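PDB 4QYR: AT-less polyketide synthase from Streptomyces platensis subsp. rosaceus, which probably catalyses polyketide chain extension by decarboxylative condensation, this piece being the ketosynthase domain KS3 of MgsE with its linker region, from the isomigrastatin pathway. Local coordinates for residues A[34-39]-A[378-383]; A[82-87]-A[140-145]; A[287-292]-A[325-330]; A[492-497]-A[588-593]. One frame throughout, in Å; residues are numbered along the deposited sequence. Where two conformers were deposited one is given.

Following the chain from the N terminus, contact 1 opens first: the loop 34-39 after helix 24-33 waits for 378-383, more than 330 residues later, and so closes a loop taking in most of the ketosynthase domain. Nested inside it, in series, are contact 2, joining helix 82-86 to helix 141-147 near the second subunit, and contact 3, packing helix 281-291 on helix 313-331 in the C-terminal half. Their centres lie 48 Å apart, on opposite sides of the chain's centre. Contact 4 opens only after contact 1 has closed; it holds the returning loop 588-593 against helix 488-497 of the linker region. None of the four touches another.

Contact 1 (A[34-39]-A[378-383]); sequences GEDLIA and ALHCDR
Gly-34 meets Leu-379 through its backbone: its carbonyl O lies 3.6 Å from Leu-379 CD2, while Leu-379 CD1 comes to 4.0 Å from Gly-34 CA. This glycine ends helix 24-33 in a Schellman motif; its positive phi ends the helix, and its carbonyl faces the leucine. Glu-35 points its side chain elsewhere but still contributes its carbonyl, with O 3.9 Å from Leu-379 CD2. Next comes Asp-36, whose CB lies 4.0 Å from Leu-379 CD2. Its CG is trans to the backbone N (chi1 168°), which carries the carboxylate on to His-380. There OD1 stands 3.5 Å from His-380 CE1, in the ring plane and at its edge, with the carboxylate turned 89° to the imidazole. The stronger polar partner of this aspartate is Arg-223, which makes a salt bridge with OD2 and also packs on the His-380 side chain. The contact is a small one at the surface, between two irregular loops. Beside them runs helix 348-351, where Asn-350 bonds to the Glu-35 carbonyl and packs against Leu-379; helix 24-33 leads into one loop, and strands 374-375 and 394-396 bracket the other.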
loop_
_atom_site.group_PDB
_atom_site.type_symbol
_atom_site.label_atom_id
_atom_site.label_comp_id
_atom_site.label_asym_id
_atom_site.label_seq_id
_atom_site.Cartn_x
_atom_site.Cartn_y
_atom_site.Cartn_z
ATOM N N GLY A 34 -13.715 31.127 -8.797
ATOM C CA GLY A 34 -14.887 30.289 -8.941
ATOM C C GLY A 34 -14.975 29.752 -10.351
ATOM O O GLY A 34 -16.051 29.680 -10.950
ATOM N N GLU A 35 -13.819 29.380 -10.884
ATOM C CA GLU A 35 -13.730 28.808 -12.215
ATOM C C GLU A 35 -14.145 27.329 -12.193
ATOM O O GLU A 35 -13.729 26.564 -11.321
ATOM C CB GLU A 35 -12.306 28.970 -12.739
ATOM C CG GLU A 35 -12.183 29.454 -14.171
ATOM C CD GLU A 35 -10.738 29.795 -14.522
ATOM O OE1 GLU A 35 -10.083 29.015 -15.260
ATOM O OE2 GLU A 35 -10.255 30.847 -14.051
ATOM N N ASP A 36 -14.987 26.937 -13.140
ATOM C CA ASP A 36 -15.377 25.546 -13.285
ATOM C C ASP A 36 -14.611 24.934 -14.460
ATOM O O ASP A 36 -14.810 25.301 -15.619
ATOM C CB ASP A 36 -16.898 25.424 -13.462
ATOM C CG ASP A 36 -17.333 24.033 -13.900
ATOM O OD1 ASP A 36 -17.383 23.106 -13.042
ATOM O OD2 ASP A 36 -17.633 23.873 -15.110
ATOM N N LEU A 37 -13.734 23.987 -14.144
ATOM C CA LEU A 37 -12.732 23.516 -15.092
ATOM C C LEU A 37 -13.072 22.191 -15.731
ATOM O O LEU A 37 -12.204 21.524 -16.284
ATOM C CB LEU A 37 -11.388 23.401 -14.389
ATOM C CG LEU A 37 -11.142 24.709 -13.661
ATOM C CD1 LEU A 37 -10.179 24.524 -12.511
ATOM C CD2 LEU A 37 -10.650 25.728 -14.657
ATOM N N ILE A 38 -14.325 21.788 -15.637
ATOM C CA ILE A 38 -14.705 20.539 -16.265
ATOM C C ILE A 38 -14.885 20.769 -17.763
ATOM O O ILE A 38 -15.447 21.780 -18.190
ATOM C CB ILE A 38 -15.968 19.941 -15.611
ATOM C CG1 ILE A 38 -15.573 19.182 -14.342
ATOM C CG2 ILE A 38 -16.688 19.003 -16.543
ATOM C CD1 ILE A 38 -15.875 19.934 -13.062
ATOM N N ALA A 39 -14.356 19.839 -18.553
ATOM C CA ALA A 39 -14.472 19.889 -20.000
ATOM C C ALA A 39 -15.110 18.613 -20.561
ATOM O O ALA A 39 -15.817 17.887 -19.853
ATOM C CB ALA A 39 -13.122 20.114 -20.612
ATOM N N ALA A 378 -17.847 27.808 -3.165
ATOM C CA ALA A 378 -18.277 26.503 -3.637
ATOM C C ALA A 378 -19.196 26.742 -4.824
ATOM O O ALA A 378 -19.776 27.820 -4.957
ATOM C CB ALA A 378 -18.979 25.717 -2.538
ATOM N N LEU A 379 -19.324 25.752 -5.696
ATOM C CA LEU A 379 -19.999 25.988 -6.961
ATOM C C LEU A 379 -21.227 25.117 -7.153
ATOM O O LEU A 379 -21.377 24.090 -6.489
ATOM C CB LEU A 379 -19.023 25.769 -8.109
ATOM C CG LEU A 379 -18.225 26.981 -8.579
ATOM C CD1 LEU A 379 -17.484 27.680 -7.448
ATOM C CD2 LEU A 379 -17.262 26.538 -9.655
ATOM N N HIS A 380 -22.096 25.542 -8.071
ATOM C CA HIS A 380 -23.382 24.886 -8.345
ATOM C C HIS A 380 -24.207 24.690 -7.084
ATOM O O HIS A 380 -25.011 23.775 -6.984
ATOM C CB HIS A 380 -23.173 23.533 -9.019
ATOM C CG HIS A 380 -22.089 23.533 -10.043
ATOM N ND1 HIS A 380 -20.809 23.097 -9.770
ATOM C CD2 HIS A 380 -22.090 23.919 -11.339
ATOM C CE1 HIS A 380 -20.069 23.206 -10.858
ATOM N NE2 HIS A 380 -20.823 23.702 -11.825
ATOM N N CYS A 381 -24.006 25.568 -6.123
ATOM C CA CYS A 381 -24.495 25.308 -4.794
ATOM C C CYS A 381 -25.455 26.408 -4.363
ATOM O O CYS A 381 -25.512 26.779 -3.191
ATOM C CB CYS A 381 -23.310 25.191 -3.838
ATOM S SG CYS A 381 -23.702 24.387 -2.311
ATOM N N ASP A 382 -26.217 26.927 -5.320
ATOM C CA ASP A 382 -27.134 28.024 -5.031
ATOM C C ASP A 382 -28.285 27.568 -4.148
ATOM O O ASP A 382 -28.709 28.291 -3.252
ATOM C CB ASP A 382 -27.664 28.649 -6.328
ATOM C CG ASP A 382 -26.545 29.095 -7.262
ATOM O OD1 ASP A 382 -25.618 29.793 -6.792
ATOM O OD2 ASP A 382 -26.590 28.750 -8.464
ATOM N N ARG A 383 -28.776 26.363 -4.388
ATOM C CA ARG A 383 -29.836 25.802 -3.564
ATOM C C ARG A 383 -29.290 24.637 -2.725
ATOM O O ARG A 383 -28.964 23.574 -3.262
ATOM C CB ARG A 383 -30.993 25.350 -4.450
ATOM C CG ARG A 383 -32.185 24.822 -3.704
ATOM C CD ARG A 383 -33.132 25.944 -3.366
ATOM N NE ARG A 383 -33.505 26.726 -4.541
ATOM C CZ ARG A 383 -34.750 27.123 -4.805
ATOM N NH1 ARG A 383 -35.741 26.793 -3.982
ATOM N NH2 ARG A 383 -35.010 27.841 -5.896
#

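Contact 2 (A[82-87]-A[140-145]); sequences RLEAEL and DGFTAT
Glu-84 lies flat over one face of the Phe-142 ring. Its CB sits 3.6 Å from the ring centroid and only 2° off the normal, a CH-pi contact centred on the ring. A chi1 of 174° swings CG away from the backbone N, and with the chain extended beyond, the glutamate runs across the face until its CD is 3.6 Å from Phe-142 CE1. There the carboxylate stacks on the ring, their planes 16° apart. Leu-83 approaches differently, at the ring's edge, bringing CG to 4.2 Å from Phe-142 CD2. At the root of the phenylalanine, Leu-87 crosses at about a right angle and pushes CD1 into the angle between three residues, 3.8 Å from Asp-140 CB and close to Phe-142 CB and Thr-143 OG1. Those last residues are held by the start of their own helix. Asp-140 OD2 takes the Phe-142 N-H at 3.0 Å from above the carboxylate plane, and Asp-140 N donates to Thr-143 OG1 at 3.1 Å; together these form a capping box. Asp-140 also packs on Met-214 of the second subunit, and Thr-145 on Phe-425 of that subunit. Two short helices are thus packed through Glu-84 and Phe-142 beside the dimer interface of a thiolase-fold ketosynthase.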
loop_
_atom_site.group_PDB
_atom_site.type_symbol
_atom_site.label_atom_id
_atom_site.label_comp_id
_atom_site.label_asym_id
_atom_site.label_seq_id
_atom_site.Cartn_x
_atom_site.Cartn_y
_atom_site.Cartn_z
ATOM N N ARG A 82 12.757 6.038 -26.386
ATOM C CA ARG A 82 11.406 6.446 -26.769
ATOM C C ARG A 82 10.449 5.272 -26.537
ATOM O O ARG A 82 9.349 5.439 -26.015
ATOM C CB ARG A 82 11.326 6.911 -28.225
ATOM C CG ARG A 82 9.886 6.956 -28.717
ATOM C CD ARG A 82 9.672 7.729 -29.991
ATOM N NE ARG A 82 9.882 9.164 -29.828
ATOM C CZ ARG A 82 8.969 10.011 -29.365
ATOM N NH1 ARG A 82 7.772 9.578 -28.988
ATOM N NH2 ARG A 82 9.261 11.298 -29.259
ATOM N N LEU A 83 10.895 4.081 -26.909
ATOM C CA LEU A 83 10.133 2.859 -26.699
ATOM C C LEU A 83 9.808 2.570 -25.216
ATOM O O LEU A 83 8.687 2.197 -24.886
ATOM C CB LEU A 83 10.901 1.694 -27.309
ATOM C CG LEU A 83 10.209 0.335 -27.244
ATOM C CD1 LEU A 83 8.818 0.368 -27.886
ATOM C CD2 LEU A 83 11.096 -0.710 -27.902
ATOM N N GLU A 84 10.772 2.742 -24.320
ATOM C CA GLU A 84 10.497 2.519 -22.903
ATOM C C GLU A 84 9.463 3.515 -22.404
ATOM O O GLU A 84 8.638 3.208 -21.544
ATOM C CB GLU A 84 11.771 2.627 -22.066
ATOM C CG GLU A 84 11.511 2.538 -20.580
ATOM C CD GLU A 84 12.755 2.243 -19.755
ATOM O OE1 GLU A 84 13.881 2.477 -20.266
ATOM O OE2 GLU A 84 12.593 1.772 -18.596
ATOM N N ALA A 85 9.505 4.720 -22.951
ATOM C CA ALA A 85 8.624 5.775 -22.491
ATOM C C ALA A 85 7.253 5.610 -23.098
ATOM O O ALA A 85 6.256 5.932 -22.464
ATOM C CB ALA A 85 9.192 7.115 -22.829
ATOM N N GLU A 86 7.196 5.094 -24.321
ATOM C CA GLU A 86 5.918 4.929 -25.011
ATOM C C GLU A 86 5.042 3.828 -24.388
ATOM O O GLU A 86 3.823 3.826 -24.542
ATOM C CB GLU A 86 6.149 4.642 -26.493
ATOM C CG GLU A 86 6.439 5.895 -27.294
ATOM C CD GLU A 86 6.619 5.659 -28.794
ATOM O OE1 GLU A 86 6.873 4.503 -29.201
ATOM O OE2 GLU A 86 6.494 6.641 -29.568
ATOM N N LEU A 87 5.662 2.895 -23.681
ATOM C CA LEU A 87 4.925 1.819 -23.065
ATOM C C LEU A 87 4.760 2.114 -21.586
ATOM O O LEU A 87 4.264 1.275 -20.826
ATOM C CB LEU A 87 5.638 0.491 -23.272
ATOM C CG LEU A 87 5.862 0.207 -24.752
ATOM C CD1 LEU A 87 6.793 -0.968 -24.968
ATOM C CD2 LEU A 87 4.523 -0.033 -25.436
ATOM N N ASP A 140 5.977 -6.018 -24.424
ATOM C CA ASP A 140 7.429 -5.915 -24.340
ATOM C C ASP A 140 7.829 -5.995 -22.877
ATOM O O ASP A 140 6.978 -5.939 -22.002
ATOM C CB ASP A 140 7.953 -4.616 -24.965
ATOM C CG ASP A 140 9.478 -4.495 -24.874
ATOM O OD1 ASP A 140 10.183 -5.464 -25.248
ATOM O OD2 ASP A 140 9.970 -3.458 -24.382
ATOM N N GLY A 141 9.123 -6.149 -22.625
ATOM C CA GLY A 141 9.670 -6.058 -21.291
ATOM C C GLY A 141 9.417 -4.711 -20.650
ATOM O O GLY A 141 9.380 -4.614 -19.430
ATOM N N PHE A 142 9.221 -3.674 -21.455
ATOM C CA PHE A 142 8.974 -2.348 -20.907
ATOM C C PHE A 142 7.531 -2.159 -20.473
ATOM O O PHE A 142 7.235 -1.263 -19.668
ATOM C CB PHE A 142 9.335 -1.258 -21.918
ATOM C CG PHE A 142 10.811 -1.089 -22.131
ATOM C CD1 PHE A 142 11.688 -1.139 -21.061
ATOM C CD2 PHE A 142 11.325 -0.914 -23.419
ATOM C CE1 PHE A 142 13.048 -1.000 -21.271
ATOM C CE2 PHE A 142 12.667 -0.771 -23.627
ATOM C CZ PHE A 142 13.535 -0.819 -22.559
ATOM N N THR A 143 6.629 -2.979 -21.011
ATOM C CA THR A 143 5.208 -2.821 -20.697
ATOM C C THR A 143 4.935 -3.143 -19.241
ATOM O O THR A 143 4.284 -2.371 -18.541
ATOM C CB THR A 143 4.301 -3.718 -21.528
ATOM O OG1 THR A 143 4.691 -3.690 -22.907
ATOM C CG2 THR A 143 2.863 -3.242 -21.379
ATOM N N ALA A 144 5.445 -4.294 -18.808
ATOM C CA ALA A 144 5.290 -4.761 -17.434
ATOM C C ALA A 144 5.841 -3.744 -16.430
ATOM O O ALA A 144 5.152 -3.314 -15.503
ATOM C CB ALA A 144 5.981 -6.088 -17.265
ATOM N N THR A 145 7.100 -3.389 -16.622
ATOM C CA THR A 145 7.715 -2.302 -15.913
ATOM C C THR A 145 6.931 -0.991 -16.039
ATOM O O THR A 145 6.846 -0.199 -15.096
ATOM C CB THR A 145 9.141 -2.123 -16.427
ATOM O OG1 THR A 145 10.033 -2.829 -15.560
ATOM C CG2 THR A 145 9.539 -0.643 -16.519
#

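Contact 3 (A[287-292]-A[325-330]); sequences LIQDAM and YRALRT
Met-292, present as selenomethionine, packs against Leu-328 and Tyr-325 from just beyond the end of helix 281-291. Starting at CB, the first neighbour is Leu-328 CD1 at 3.4 Å. The next atom, CG, is 4.0 Å from Leu-328 CD1 and 4.2 Å from Tyr-325 CE1, so this one carbon touches both the leucine and the tyrosine. Past CG the chain bends twice, at chi2 (-76°) and chi3 (-55°), with the selenium at the corner. This fold brings the terminal CE back to Leu-328 CD1, again at 4.0 Å: one leucine methyl is touched by both the beginning and the tip of the side chain. One turn earlier, Ile-288 adds its CG2 to the same tyrosine atom, 4.0 Å from Tyr-325 CE1, crossing the aromatic side chain nearly at right angles. Gln-289 reaches over with an extended chain, and its amide end rests on a methyl group, NE2 being 3.4 Å from Ala-327 CB. The short helical segments pass 9.8 Å apart at a signed angle of -43°. Nearby, Met-292 also rests on Val-433 of strand 428-435 and Leu-287 on Asn-268 of strand 260-269, while Ile-300 from a loop packs against both Met-292 and Tyr-325. Helix 281-291 thus packs on strands 260-269 and 428-435 and, along a neighbouring flank, on helix 313-331.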
loop_
_atom_site.group_PDB
_atom_site.type_symbol
_atom_site.label_atom_id
_atom_site.label_comp_id
_atom_site.label_asym_id
_atom_site.label_seq_id
_atom_site.Cartn_x
_atom_site.Cartn_y
_atom_site.Cartn_z
ATOM N N LEU A 287 -13.530 8.069 12.679
ATOM C CA LEU A 287 -12.324 8.498 11.991
ATOM C C LEU A 287 -11.887 9.875 12.409
ATOM O O LEU A 287 -10.765 10.074 12.843
ATOM C CB LEU A 287 -12.554 8.502 10.481
ATOM C CG LEU A 287 -11.449 9.075 9.601
ATOM C CD1 LEU A 287 -10.384 8.019 9.393
ATOM C CD2 LEU A 287 -11.986 9.519 8.275
ATOM N N ILE A 288 -12.786 10.836 12.244
ATOM C CA ILE A 288 -12.500 12.228 12.553
ATOM C C ILE A 288 -12.106 12.407 14.005
ATOM O O ILE A 288 -11.079 13.036 14.280
ATOM C CB ILE A 288 -13.697 13.110 12.222
ATOM C CG1 ILE A 288 -13.885 13.113 10.710
ATOM C CG2 ILE A 288 -13.475 14.528 12.717
ATOM C CD1 ILE A 288 -15.261 13.427 10.299
ATOM N N GLN A 289 -12.886 11.831 14.920
ATOM C CA GLN A 289 -12.562 11.906 16.341
ATOM C C GLN A 289 -11.183 11.367 16.632
ATOM O O GLN A 289 -10.466 11.886 17.488
ATOM C CB GLN A 289 -13.580 11.142 17.159
ATOM C CG GLN A 289 -14.972 11.538 16.810
ATOM C CD GLN A 289 -15.970 11.035 17.801
ATOM O OE1 GLN A 289 -15.614 10.643 18.914
ATOM N NE2 GLN A 289 -17.238 11.041 17.411
ATOM N N ASP A 290 -10.827 10.314 15.913
ATOM C CA ASP A 290 -9.513 9.720 16.023
ATOM C C ASP A 290 -8.431 10.742 15.610
ATOM O O ASP A 290 -7.440 10.926 16.309
ATOM C CB ASP A 290 -9.468 8.454 15.170
ATOM C CG ASP A 290 -8.199 7.664 15.346
ATOM O OD1 ASP A 290 -7.474 7.951 16.316
ATOM O OD2 ASP A 290 -7.927 6.757 14.517
ATOM N N ALA A 291 -8.637 11.432 14.493
ATOM C CA ALA A 291 -7.608 12.317 13.968
ATOM C C ALA A 291 -7.578 13.597 14.753
ATOM O O ALA A 291 -6.538 14.261 14.855
ATOM C CB ALA A 291 -7.841 12.615 12.511
HETATM N N MSE A 292 -8.733 13.946 15.307
HETATM C CA MSE A 292 -8.866 15.194 16.031
HETATM C C MSE A 292 -8.492 15.024 17.485
HETATM O O MSE A 292 -8.672 15.940 18.285
HETATM C CB MSE A 292 -10.281 15.715 15.910
HETATM C CG MSE A 292 -10.578 16.334 14.580
HETATM SE SE MSE A 292 -9.779 18.098 14.494
HETATM C CE MSE A 292 -10.599 18.877 16.097
ATOM N N TYR A 325 -17.667 16.517 15.837
ATOM C CA TYR A 325 -17.222 17.707 16.549
ATOM C C TYR A 325 -18.044 17.850 17.803
ATOM O O TYR A 325 -17.556 18.345 18.819
ATOM C CB TYR A 325 -17.335 18.967 15.690
ATOM C CG TYR A 325 -16.182 19.160 14.725
ATOM C CD1 TYR A 325 -15.219 18.178 14.562
ATOM C CD2 TYR A 325 -16.052 20.326 13.988
ATOM C CE1 TYR A 325 -14.161 18.340 13.678
ATOM C CE2 TYR A 325 -14.996 20.507 13.110
ATOM C CZ TYR A 325 -14.050 19.504 12.955
ATOM O OH TYR A 325 -12.995 19.667 12.075
ATOM N N ARG A 326 -19.292 17.396 17.728
ATOM C CA ARG A 326 -20.216 17.498 18.849
ATOM C C ARG A 326 -19.726 16.581 19.955
ATOM O O ARG A 326 -19.658 16.967 21.116
ATOM C CB ARG A 326 -21.641 17.143 18.408
ATOM C CG ARG A 326 -22.709 17.421 19.449
ATOM C CD ARG A 326 -24.116 17.367 18.857
ATOM N NE ARG A 326 -24.426 16.059 18.287
ATOM C CZ ARG A 326 -24.917 15.869 17.063
ATOM N NH1 ARG A 326 -25.159 16.908 16.274
ATOM N NH2 ARG A 326 -25.161 14.638 16.622
ATOM N N ALA A 327 -19.348 15.368 19.573
ATOM C CA ALA A 327 -18.790 14.406 20.510
ATOM C C ALA A 327 -17.514 14.936 21.133
ATOM O O ALA A 327 -17.235 14.699 22.312
ATOM C CB ALA A 327 -18.521 13.090 19.816
ATOM N N LEU A 328 -16.738 15.647 20.326
ATOM C CA LEU A 328 -15.459 16.161 20.773
ATOM C C LEU A 328 -15.649 17.231 21.817
ATOM O O LEU A 328 -15.100 17.119 22.907
ATOM C CB LEU A 328 -14.658 16.697 19.602
ATOM C CG LEU A 328 -13.970 15.599 18.793
ATOM C CD1 LEU A 328 -13.111 16.209 17.716
ATOM C CD2 LEU A 328 -13.132 14.722 19.705
ATOM N N ARG A 329 -16.432 18.255 21.486
ATOM C CA ARG A 329 -16.736 19.339 22.422
ATOM C C ARG A 329 -17.160 18.820 23.780
ATOM O O ARG A 329 -16.660 19.267 24.811
ATOM C CB ARG A 329 -17.836 20.243 21.871
ATOM C CG ARG A 329 -17.419 21.059 20.680
ATOM C CD ARG A 329 -18.483 22.058 20.288
ATOM N NE ARG A 329 -19.415 21.516 19.302
ATOM C CZ ARG A 329 -19.285 21.670 17.984
ATOM N NH1 ARG A 329 -20.193 21.138 17.166
ATOM N NH2 ARG A 329 -18.250 22.351 17.480
ATOM N N THR A 330 -18.081 17.863 23.760
ATOM C CA THR A 330 -18.652 17.284 24.975
ATOM C C THR A 330 -17.603 16.687 25.894
ATOM O O THR A 330 -17.670 16.856 27.113
ATOM C CB THR A 330 -19.678 16.197 24.629
ATOM O OG1 THR A 330 -20.890 16.814 24.191
ATOM C CG2 THR A 330 -19.963 15.311 25.824
#

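Contact 4 (A[492-497]-A[588-593]); sequences AFTLQV and RRAVRL
Phe-493 and Arg-588 meet as ring and aliphatic stem. Arg-588 CB stands over the middle of the ring, 3.6 Å from its centroid and 9° off the normal, in a CH-pi contact, and CG follows at 3.6 Å from Phe-493 CD1. The arginine then bends at chi2 (-50°), so its stem does the touching, and the guanidinium is not laid flat on the ring. Val-497 CG1 from the next helical turn lies 3.7 Å above the opposite face of the Phe-493 ring, toward the rim, while His-583 meets the ring edge-to-face. Thr-494, next in sequence, handles the backbone of the passing loop. Its OG1 receives a weak, bent hydrogen bond from Val-591 N at 3.1 Å, and bonds as well to Asp-490 O one turn back in its own helix. The hydroxyl is thus held mainly by its own helix, with the loop N-H adding a weak second bond. The methyl branch turns to the apolar end of the contact, where CG2 is 4.0 Å from Leu-593 CD1. Leu-593 CD1 also packs on Leu-495, 3.6 Å from Leu-495 CD2. Asp-490 contributes once more, its carboxylate accepting from Arg-589 N. Having crossed the helix, the loop returns toward the ketosynthase: Ala-590 makes a backbone bond to Gly-255, and Arg-592 forms a cation-pi pair with Trp-259. This course, over helix 488-497 of the linker domain and back along the ketosynthase, resembles that of the linker following the acyltransferase in conventional modular polyketide synthases.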
loop_
_atom_site.group_PDB
_atom_site.type_symbol
_atom_site.label_atom_id
_atom_site.label_comp_id
_atom_site.label_asym_id
_atom_site.label_seq_id
_atom_site.Cartn_x
_atom_site.Cartn_y
_atom_site.Cartn_z
ATOM N N ALA A 492 20.428 32.585 -3.896
ATOM C CA ALA A 492 21.652 31.928 -4.321
ATOM C C ALA A 492 21.805 30.598 -3.611
ATOM O O ALA A 492 22.100 29.586 -4.238
ATOM C CB ALA A 492 22.836 32.806 -4.060
ATOM N N PHE A 493 21.588 30.603 -2.303
ATOM C CA PHE A 493 21.562 29.363 -1.525
ATOM C C PHE A 493 20.697 28.275 -2.136
ATOM O O PHE A 493 21.097 27.124 -2.189
ATOM C CB PHE A 493 21.054 29.632 -0.114
ATOM C CG PHE A 493 20.950 28.407 0.736
ATOM C CD1 PHE A 493 22.085 27.835 1.288
ATOM C CD2 PHE A 493 19.714 27.839 1.005
ATOM C CE1 PHE A 493 21.996 26.711 2.095
ATOM C CE2 PHE A 493 19.609 26.717 1.808
ATOM C CZ PHE A 493 20.754 26.151 2.354
ATOM N N THR A 494 19.504 28.648 -2.581
ATOM C CA THR A 494 18.546 27.668 -3.058
ATOM C C THR A 494 18.944 27.138 -4.427
ATOM O O THR A 494 18.737 25.961 -4.723
ATOM C CB THR A 494 17.138 28.264 -3.107
ATOM O OG1 THR A 494 16.728 28.581 -1.777
ATOM C CG2 THR A 494 16.159 27.292 -3.690
ATOM N N LEU A 495 19.531 27.997 -5.259
ATOM C CA LEU A 495 19.940 27.574 -6.594
ATOM C C LEU A 495 21.142 26.649 -6.471
ATOM O O LEU A 495 21.446 25.862 -7.374
ATOM C CB LEU A 495 20.264 28.779 -7.477
ATOM C CG LEU A 495 19.047 29.608 -7.866
ATOM C CD1 LEU A 495 19.464 30.814 -8.642
ATOM C CD2 LEU A 495 18.111 28.787 -8.690
ATOM N N GLN A 496 21.807 26.738 -5.327
ATOM C CA GLN A 496 23.038 26.012 -5.112
ATOM C C GLN A 496 22.773 24.612 -4.629
ATOM O O GLN A 496 23.264 23.630 -5.196
ATOM C CB GLN A 496 23.917 26.752 -4.111
ATOM C CG GLN A 496 24.572 27.986 -4.690
ATOM C CD GLN A 496 25.307 28.789 -3.648
ATOM O OE1 GLN A 496 25.684 28.262 -2.600
ATOM N NE2 GLN A 496 25.521 30.072 -3.927
ATOM N N VAL A 497 21.976 24.529 -3.574
ATOM C CA VAL A 497 21.740 23.270 -2.900
ATOM C C VAL A 497 20.354 22.676 -3.249
ATOM O O VAL A 497 20.121 21.471 -3.089
ATOM C CB VAL A 497 21.898 23.457 -1.375
ATOM C CG1 VAL A 497 20.734 24.239 -0.814
ATOM C CG2 VAL A 497 22.052 22.117 -0.673
ATOM N N ARG A 588 20.848 30.402 6.542
ATOM C CA ARG A 588 20.097 30.433 5.279
ATOM C C ARG A 588 18.682 29.844 5.304
ATOM O O ARG A 588 18.403 28.862 5.995
ATOM C CB ARG A 588 20.894 29.720 4.191
ATOM C CG ARG A 588 22.170 30.425 3.795
ATOM C CD ARG A 588 21.940 31.897 3.485
ATOM N NE ARG A 588 23.169 32.505 2.980
ATOM C CZ ARG A 588 24.114 33.040 3.749
ATOM N NH1 ARG A 588 25.210 33.556 3.203
ATOM N NH2 ARG A 588 23.961 33.059 5.065
ATOM N N ARG A 589 17.801 30.459 4.516
ATOM C CA ARG A 589 16.418 30.007 4.337
ATOM C C ARG A 589 16.097 29.699 2.863
ATOM O O ARG A 589 16.535 30.410 1.967
ATOM C CB ARG A 589 15.448 31.064 4.878
ATOM C CG ARG A 589 15.545 31.244 6.380
ATOM C CD ARG A 589 14.374 32.031 6.930
ATOM N NE ARG A 589 13.135 31.259 6.888
ATOM C CZ ARG A 589 12.681 30.511 7.888
ATOM N NH1 ARG A 589 13.366 30.433 9.029
ATOM N NH2 ARG A 589 11.538 29.849 7.745
ATOM N N ALA A 590 15.318 28.648 2.620
ATOM C CA ALA A 590 14.974 28.241 1.260
ATOM C C ALA A 590 13.903 29.140 0.637
ATOM O O ALA A 590 13.149 29.820 1.356
ATOM C CB ALA A 590 14.519 26.800 1.254
ATOM N N VAL A 591 13.837 29.116 -0.698
ATOM C CA VAL A 591 13.014 30.034 -1.494
ATOM C C VAL A 591 12.295 29.345 -2.655
ATOM O O VAL A 591 12.900 28.575 -3.399
ATOM C CB VAL A 591 13.875 31.167 -2.072
ATOM C CG1 VAL A 591 13.079 31.995 -3.057
ATOM C CG2 VAL A 591 14.432 32.033 -0.957
ATOM N N ARG A 592 11.017 29.642 -2.837
ATOM C CA ARG A 592 10.240 28.972 -3.872
ATOM C C ARG A 592 10.439 29.637 -5.232
ATOM O O ARG A 592 9.937 30.728 -5.479
ATOM C CB ARG A 592 8.767 28.955 -3.476
ATOM C CG ARG A 592 8.554 28.386 -2.081
ATOM C CD ARG A 592 7.151 28.616 -1.556
ATOM N NE ARG A 592 6.979 27.990 -0.251
ATOM C CZ ARG A 592 5.849 27.994 0.439
ATOM N NH1 ARG A 592 4.775 28.594 -0.045
ATOM N NH2 ARG A 592 5.793 27.390 1.613
ATOM N N LEU A 593 11.184 28.960 -6.104
ATOM C CA LEU A 593 11.516 29.463 -7.443
ATOM C C LEU A 593 10.797 28.599 -8.479
ATOM O O LEU A 593 10.175 27.601 -8.104
ATOM C CB LEU A 593 13.036 29.436 -7.656
ATOM C CG LEU A 593 13.841 30.114 -6.551
ATOM C CD1 LEU A 593 15.305 29.774 -6.674
ATOM C CD2 LEU A 593 13.616 31.599 -6.592
#